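PDB 4RR5: malonyl CoA-acyl carrier protein transacylase from Synechocystis sp. PCC 6803 substr. Kazusa, which catalyses transfer of the malonyl group from malonyl-CoA to holo-acyl carrier protein, supplying malonyl-ACP for fatty acid biosynthesis. Local coordinates for residues L109-Q112 and R113-M117; G39-V42 and V43-C46; A54-Q57 and N58-C62. One frame throughout, in Å; residues are numbered along the deposited sequence.

Contact 1: residues L109-Q112 and R113-M117; sequences LVKQ and RSEVM. With ACT (acetate ion), chain B.
With K111 CG anti to the backbone N (chi1 -180°) and E115 CG anti to its own carbonyl carbon (chi1 -84°), two side chains one helical turn apart run side by side and point the same way. Only the last torsion of K111 bends, and NZ meets E115 OE2 at 3.4 Å, a salt bridge whose hydrogen bond is weak; the same OE2 also lies alongside K111 CG. Beneath it the backbone ladder continues: V116 N gives an almost straight bond to Q112 O (3.0 Å, 177°), and R113 N points nearly along the C=O axis of L109. S114 OG lies 3.0 Å from both V110 O and K111 O, either of which could take its single proton.

All this belongs to helix 103-119 of the acyl transferase domain, whose inner face meets the probable active site. There R113 reaches out extended from CG to NE, and its NH1 donates to acetate O at 3.1 Å, that oxygen lying at the guanidinium edge, near its plane. M117 SD lies 3.7 Å above the guanidinium plane, offset toward the rim, while M117 CE touches acetate OXT at 3.3 Å. R113 NH2 bonds to Q237 OE1 and to OG of S88, the probable catalytic serine. An arginine held in this way is consistent with the family's use of such a residue to bind the malonyl carboxylate, whose place the acetate, probably from the crystallisation liquor, may mark.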
loop_
_atom_site.group_PDB
_atom_site.type_symbol
_atom_site.label_atom_id
_atom_site.label_comp_id
_atom_site.label_asym_id
_atom_site.label_seq_id
_atom_site.Cartn_x
_atom_site.Cartn_y
_atom_site.Cartn_z
ATOM N N LEU A 109 4.283 11.334 -8.419
ATOM C CA LEU A 109 3.283 10.328 -8.786
ATOM C C LEU A 109 2.261 10.101 -7.680
ATOM O O LEU A 109 1.053 10.096 -7.926
ATOM C CB LEU A 109 3.960 9.002 -9.146
ATOM C CG LEU A 109 4.771 9.073 -10.437
ATOM C CD1 LEU A 109 5.614 7.842 -10.612
ATOM C CD2 LEU A 109 3.803 9.249 -11.599
ATOM N N VAL A 110 2.744 9.917 -6.455
ATOM C CA VAL A 110 1.865 9.662 -5.332
ATOM C C VAL A 110 0.928 10.842 -5.109
ATOM O O VAL A 110 -0.276 10.672 -4.868
ATOM C CB VAL A 110 2.677 9.378 -4.087
ATOM C CG1 VAL A 110 1.808 9.503 -2.838
ATOM C CG2 VAL A 110 3.305 7.989 -4.198
ATOM N N LYS A 111 1.478 12.044 -5.232
ATOM C CA LYS A 111 0.704 13.262 -5.046
ATOM C C LYS A 111 -0.453 13.319 -6.022
ATOM O O LYS A 111 -1.584 13.620 -5.642
ATOM C CB LYS A 111 1.606 14.476 -5.215
ATOM C CG LYS A 111 0.963 15.827 -5.051
ATOM C CD LYS A 111 2.074 16.877 -5.208
ATOM C CE LYS A 111 1.596 18.281 -4.927
ATOM N NZ LYS A 111 0.691 18.738 -6.003
ATOM N N GLN A 112 -0.170 13.020 -7.283
ATOM C CA GLN A 112 -1.207 13.051 -8.302
ATOM C C GLN A 112 -2.184 11.913 -8.077
ATOM O O GLN A 112 -3.397 12.121 -8.118
ATOM C CB GLN A 112 -0.612 12.974 -9.707
ATOM C CG GLN A 112 -1.664 12.996 -10.808
ATOM C CD GLN A 112 -1.052 13.093 -12.195
ATOM O OE1 GLN A 112 0.129 13.421 -12.333
ATOM N NE2 GLN A 112 -1.852 12.807 -13.231
ATOM N N ARG A 113 -1.649 10.723 -7.814
ATOM C CA ARG A 113 -2.469 9.539 -7.598
ATOM C C ARG A 113 -3.511 9.787 -6.521
ATOM O O ARG A 113 -4.694 9.459 -6.697
ATOM C CB ARG A 113 -1.601 8.350 -7.205
ATOM C CG ARG A 113 -2.368 7.068 -7.016
ATOM C CD ARG A 113 -1.605 6.150 -6.088
ATOM N NE ARG A 113 -1.979 4.749 -6.244
ATOM C CZ ARG A 113 -2.467 3.995 -5.264
ATOM N NH1 ARG A 113 -2.635 4.501 -4.053
ATOM N NH2 ARG A 113 -2.768 2.724 -5.488
ATOM N N SER A 114 -3.057 10.375 -5.410
ATOM C CA SER A 114 -3.897 10.594 -4.239
ATOM C C SER A 114 -4.896 11.724 -4.469
ATOM O O SER A 114 -5.963 11.746 -3.847
ATOM C CB SER A 114 -3.041 10.889 -2.995
ATOM O OG SER A 114 -2.298 12.098 -3.126
ATOM N N GLU A 115 -4.566 12.656 -5.359
ATOM C CA GLU A 115 -5.526 13.701 -5.711
ATOM C C GLU A 115 -6.682 13.141 -6.526
ATOM O O GLU A 115 -7.851 13.417 -6.231
ATOM C CB GLU A 115 -4.845 14.832 -6.474
ATOM C CG GLU A 115 -4.203 15.833 -5.547
ATOM C CD GLU A 115 -3.230 16.719 -6.260
ATOM O OE1 GLU A 115 -3.344 16.838 -7.502
ATOM O OE2 GLU A 115 -2.350 17.281 -5.577
ATOM N N VAL A 116 -6.333 12.372 -7.554
ATOM C CA VAL A 116 -7.278 11.640 -8.376
ATOM C C VAL A 116 -8.279 10.869 -7.522
ATOM O O VAL A 116 -9.486 11.037 -7.674
ATOM C CB VAL A 116 -6.538 10.641 -9.311
ATOM C CG1 VAL A 116 -7.496 9.607 -9.865
ATOM C CG2 VAL A 116 -5.789 11.372 -10.430
ATOM N N MET A 117 -7.772 10.037 -6.610
ATOM C CA MET A 117 -8.626 9.162 -5.807
ATOM C C MET A 117 -9.463 9.956 -4.809
ATOM O O MET A 117 -10.610 9.597 -4.529
ATOM C CB MET A 117 -7.779 8.109 -5.085
ATOM C CG MET A 117 -6.991 7.240 -6.045
ATOM S SD MET A 117 -5.835 6.128 -5.238
ATOM C CE MET A 117 -6.941 5.392 -4.054
HETATM C C ACT B . -5.674 3.297 -1.583
HETATM O O ACT B . -4.447 3.229 -1.896
HETATM O OXT ACT B . -6.067 4.359 -1.032
HETATM C CH3 ACT B . -6.650 2.176 -1.835
#

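Contact 2: residues G39-V42 and V43-C46; sequences GWSV and VEKC
K45 folds back over the indole of W40, placing NZ above one face of the ring, 4.0 Å from the centroid of the six-membered ring and 23° off its normal, a cation-pi contact. Bends at chi2, chi3 and chi4, all close to +60°, curl the lysine so that its ammonium returns to the ring while CG packs against W40 CZ3 at 4.0 Å. NZ lies nearest CE3, toward the rim of the indole, and also donates to N58 OD1; it thus has both an aromatic face and an amide oxygen as partners.

The turn that brings these two residues together is the N-terminus of helix 42-46, entered from the loop that follows helix 25-38. S41 is its N-cap. Its OG, anti to the backbone N, accepts from E44 N at 3.1 Å in a bond that is all but straight (175°), taking up an amide of the first turn that has no earlier carbonyl in the helix to bind. The S41 carbonyl in turn receives K45 N, also at 3.1 Å.

The inward side is the more buried and is filled from several helices. V42 CG1 meets C46 SG at 4.0 Å, and both side chains lie against C62 of helix 56-76, with V42 also touching Y31 and A34 of helix 25-38. The other side is looser and faces solvent: there the exposed E44 side chain brushes S41 with its CB and CG before its carboxylate turns away from the loop. W40 belongs to neither extreme, since its ring is partly exposed yet also touches P61, and K45 has the same intermediate burial.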
loop_
_atom_site.group_PDB
_atom_site.type_symbol
_atom_site.label_atom_id
_atom_site.label_comp_id
_atom_site.label_asym_id
_atom_site.label_seq_id
_atom_site.Cartn_x
_atom_site.Cartn_y
_atom_site.Cartn_z
ATOM N N GLY A 39 4.475 21.339 -1.291
ATOM C CA GLY A 39 3.981 22.627 -0.846
ATOM C C GLY A 39 3.491 22.645 0.591
ATOM O O GLY A 39 2.917 23.638 1.046
ATOM N N TRP A 40 3.712 21.548 1.311
ATOM C CA TRP A 40 3.376 21.486 2.727
ATOM C C TRP A 40 4.243 20.454 3.421
ATOM O O TRP A 40 4.749 19.529 2.793
ATOM C CB TRP A 40 1.888 21.172 2.941
ATOM C CG TRP A 40 1.311 20.063 2.085
ATOM C CD1 TRP A 40 0.706 20.202 0.873
ATOM C CD2 TRP A 40 1.267 18.660 2.393
ATOM N NE1 TRP A 40 0.294 18.981 0.402
ATOM C CE2 TRP A 40 0.632 18.015 1.311
ATOM C CE3 TRP A 40 1.720 17.884 3.467
ATOM C CZ2 TRP A 40 0.426 16.637 1.275
ATOM C CZ3 TRP A 40 1.510 16.512 3.432
ATOM C CH2 TRP A 40 0.862 15.906 2.346
ATOM N N SER A 41 4.422 20.623 4.724
ATOM C CA SER A 41 5.319 19.770 5.486
ATOM C C SER A 41 4.685 18.434 5.863
ATOM O O SER A 41 3.603 18.392 6.463
ATOM C CB SER A 41 5.772 20.497 6.744
ATOM O OG SER A 41 6.452 19.612 7.613
ATOM N N VAL A 42 5.365 17.341 5.523
ATOM C CA VAL A 42 4.890 16.019 5.934
ATOM C C VAL A 42 4.959 15.858 7.464
ATOM O O VAL A 42 4.043 15.300 8.074
ATOM C CB VAL A 42 5.686 14.893 5.227
ATOM C CG1 VAL A 42 5.398 13.522 5.856
ATOM C CG2 VAL A 42 5.351 14.883 3.741
ATOM N N VAL A 43 6.024 16.364 8.078
ATOM C CA VAL A 43 6.164 16.316 9.532
ATOM C C VAL A 43 4.997 16.994 10.221
ATOM O O VAL A 43 4.360 16.411 11.105
ATOM C CB VAL A 43 7.464 16.990 10.011
ATOM C CG1 VAL A 43 7.626 16.811 11.500
ATOM C CG2 VAL A 43 8.635 16.390 9.310
ATOM N N GLU A 44 4.706 18.219 9.795
ATOM C CA GLU A 44 3.617 18.985 10.390
ATOM C C GLU A 44 2.301 18.247 10.252
ATOM O O GLU A 44 1.552 18.128 11.209
ATOM C CB GLU A 44 3.517 20.377 9.752
ATOM C CG GLU A 44 4.695 21.337 10.074
ATOM C CD GLU A 44 4.685 21.859 11.519
ATOM O OE1 GLU A 44 3.599 22.198 12.032
ATOM O OE2 GLU A 44 5.770 21.934 12.141
ATOM N N LYS A 45 2.036 17.725 9.059
ATOM C CA LYS A 45 0.767 17.064 8.769
ATOM C C LYS A 45 0.589 15.758 9.554
ATOM O O LYS A 45 -0.522 15.392 9.911
ATOM C CB LYS A 45 0.658 16.816 7.260
ATOM C CG LYS A 45 -0.683 16.248 6.774
ATOM C CD LYS A 45 -1.875 17.143 7.102
ATOM C CE LYS A 45 -1.684 18.567 6.575
ATOM N NZ LYS A 45 -1.522 18.637 5.086
ATOM N N CYS A 46 1.682 15.060 9.836
ATOM C CA CYS A 46 1.602 13.816 10.598
ATOM C C CYS A 46 1.308 14.064 12.081
ATOM O O CYS A 46 1.001 13.135 12.832
ATOM C CB CYS A 46 2.903 13.018 10.461
ATOM S SG CYS A 46 3.110 12.165 8.876
#

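Contact 3: residues A54-Q57 and N58-C62; sequences ALTQ and NTQPC
T56 and Q60 lie side by side, one turn apart, at the start of helix 56-76, where L55 holds the N-cap position and the chain leaves helix 50-54. N58 opens the following segment: its backbone N donates to L55 O at 2.7 Å, and its CB leans on the same oxygen, while the side-chain amide is used elsewhere, ND2 giving to S52 O. T59 N approaches L55 O from the opposite face of the carbonyl plane, at 3.0 Å, so two amides grip this one acceptor; T59 OG1 is hydrogen-bonded to L53 O, just ahead of the turn.

Q60 comes next. Its CG is anti to its own carbonyl carbon (chi1 -65°) and the chain runs on extended, carrying NE2 to T56 OG1 at 2.9 Å, a nearly straight bond (172°) with the oxygen lying in the amide plane. T56 OG1 is also tied to Q10 OE1, and Q60 OE1 accepts from NH1 of R113, which lies beside the probable catalytic serine; bonds at both ends fix the amide's rotation. Replacing Q60 by an alanine would probably leave T56 OG1 without its NE2 donor and R113 NH1 without one of its acceptors. P61, lacking an N-H, interrupts the ladder and kinks the helix; its CG and CD each lie 3.4 Å from Q57 O.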
loop_
_atom_site.group_PDB
_atom_site.type_symbol
_atom_site.label_atom_id
_atom_site.label_comp_id
_atom_site.label_asym_id
_atom_site.label_seq_id
_atom_site.Cartn_x
_atom_site.Cartn_y
_atom_site.Cartn_z
ATOM N N ALA A 54 -6.162 11.074 7.851
ATOM C CA ALA A 54 -6.729 9.912 7.193
ATOM C C ALA A 54 -7.248 10.249 5.788
ATOM O O ALA A 54 -7.467 9.351 4.973
ATOM C CB ALA A 54 -7.836 9.313 8.049
ATOM N N LEU A 55 -7.435 11.536 5.507
ATOM C CA LEU A 55 -7.790 11.962 4.160
ATOM C C LEU A 55 -6.690 11.536 3.187
ATOM O O LEU A 55 -5.534 11.958 3.315
ATOM C CB LEU A 55 -8.014 13.478 4.103
ATOM C CG LEU A 55 -9.131 14.019 5.010
ATOM C CD1 LEU A 55 -9.389 15.493 4.747
ATOM C CD2 LEU A 55 -10.412 13.200 4.866
ATOM N N THR A 56 -7.065 10.709 2.207
ATOM C CA THR A 56 -6.102 10.009 1.358
ATOM C C THR A 56 -5.112 10.942 0.633
ATOM O O THR A 56 -4.005 10.521 0.328
ATOM C CB THR A 56 -6.833 9.117 0.321
ATOM O OG1 THR A 56 -5.980 8.027 -0.063
ATOM C CG2 THR A 56 -7.263 9.903 -0.919
ATOM N N GLN A 57 -5.486 12.203 0.403
ATOM C CA GLN A 57 -4.583 13.171 -0.232
ATOM C C GLN A 57 -3.473 13.636 0.708
ATOM O O GLN A 57 -2.462 14.173 0.263
ATOM C CB GLN A 57 -5.362 14.391 -0.759
ATOM C CG GLN A 57 -6.010 15.282 0.310
ATOM C CD GLN A 57 -7.416 14.845 0.713
ATOM O OE1 GLN A 57 -7.961 13.875 0.181
ATOM N NE2 GLN A 57 -8.015 15.580 1.651
ATOM N N ASN A 58 -3.675 13.448 2.007
ATOM C CA ASN A 58 -2.606 13.623 2.987
ATOM C C ASN A 58 -1.880 12.305 3.231
ATOM O O ASN A 58 -0.658 12.229 3.179
ATOM C CB ASN A 58 -3.158 14.156 4.315
ATOM C CG ASN A 58 -3.758 15.565 4.194
ATOM O OD1 ASN A 58 -3.250 16.419 3.463
ATOM N ND2 ASN A 58 -4.842 15.804 4.924
ATOM N N THR A 59 -2.659 11.263 3.488
ATOM C CA THR A 59 -2.120 9.983 3.910
ATOM C C THR A 59 -1.128 9.396 2.916
ATOM O O THR A 59 -0.066 8.902 3.308
ATOM C CB THR A 59 -3.223 8.958 4.116
ATOM O OG1 THR A 59 -4.299 9.549 4.860
ATOM C CG2 THR A 59 -2.672 7.740 4.845
ATOM N N GLN A 60 -1.462 9.440 1.632
ATOM C CA GLN A 60 -0.634 8.729 0.682
ATOM C C GLN A 60 0.760 9.362 0.588
ATOM O O GLN A 60 1.754 8.669 0.806
ATOM C CB GLN A 60 -1.317 8.631 -0.690
ATOM C CG GLN A 60 -2.581 7.794 -0.662
ATOM C CD GLN A 60 -3.017 7.368 -2.051
ATOM O OE1 GLN A 60 -2.185 7.139 -2.932
ATOM N NE2 GLN A 60 -4.319 7.274 -2.260
ATOM N N PRO A 61 0.854 10.672 0.300
ATOM C CA PRO A 61 2.241 11.159 0.254
ATOM C C PRO A 61 2.946 11.105 1.622
ATOM O O PRO A 61 4.169 10.926 1.664
ATOM C CB PRO A 61 2.093 12.605 -0.244
ATOM C CG PRO A 61 0.673 12.964 -0.016
ATOM C CD PRO A 61 -0.117 11.705 -0.100
ATOM N N CYS A 62 2.199 11.241 2.715
ATOM C CA CYS A 62 2.807 11.072 4.032
ATOM C C CYS A 62 3.404 9.666 4.222
ATOM O O CYS A 62 4.560 9.532 4.651
ATOM C CB CYS A 62 1.798 11.364 5.140
ATOM S SG CYS A 62 1.612 13.120 5.501
#

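Overall arrangement
All three are local contacts between neighbours along the chain, contact 1 wholly within a helix and contacts 2 and 3 at helix starts, yet their places differ. Contacts 1 and 3 lie nearer the centre of the chain, on helices 103-119 and 56-76, and touch through R113 and Q60 beside the probable active site, where buried polar groups, with some apolar packing, join them; the outer face of contact 1 instead carries a weak charged pair. Contact 2 lies farther out, its centre about 16 Å from that of contact 1, and combines a helix cap with a lysine over an indole. Contact 3 bridges the two, since helix 56-76 also packs on helix 42-46.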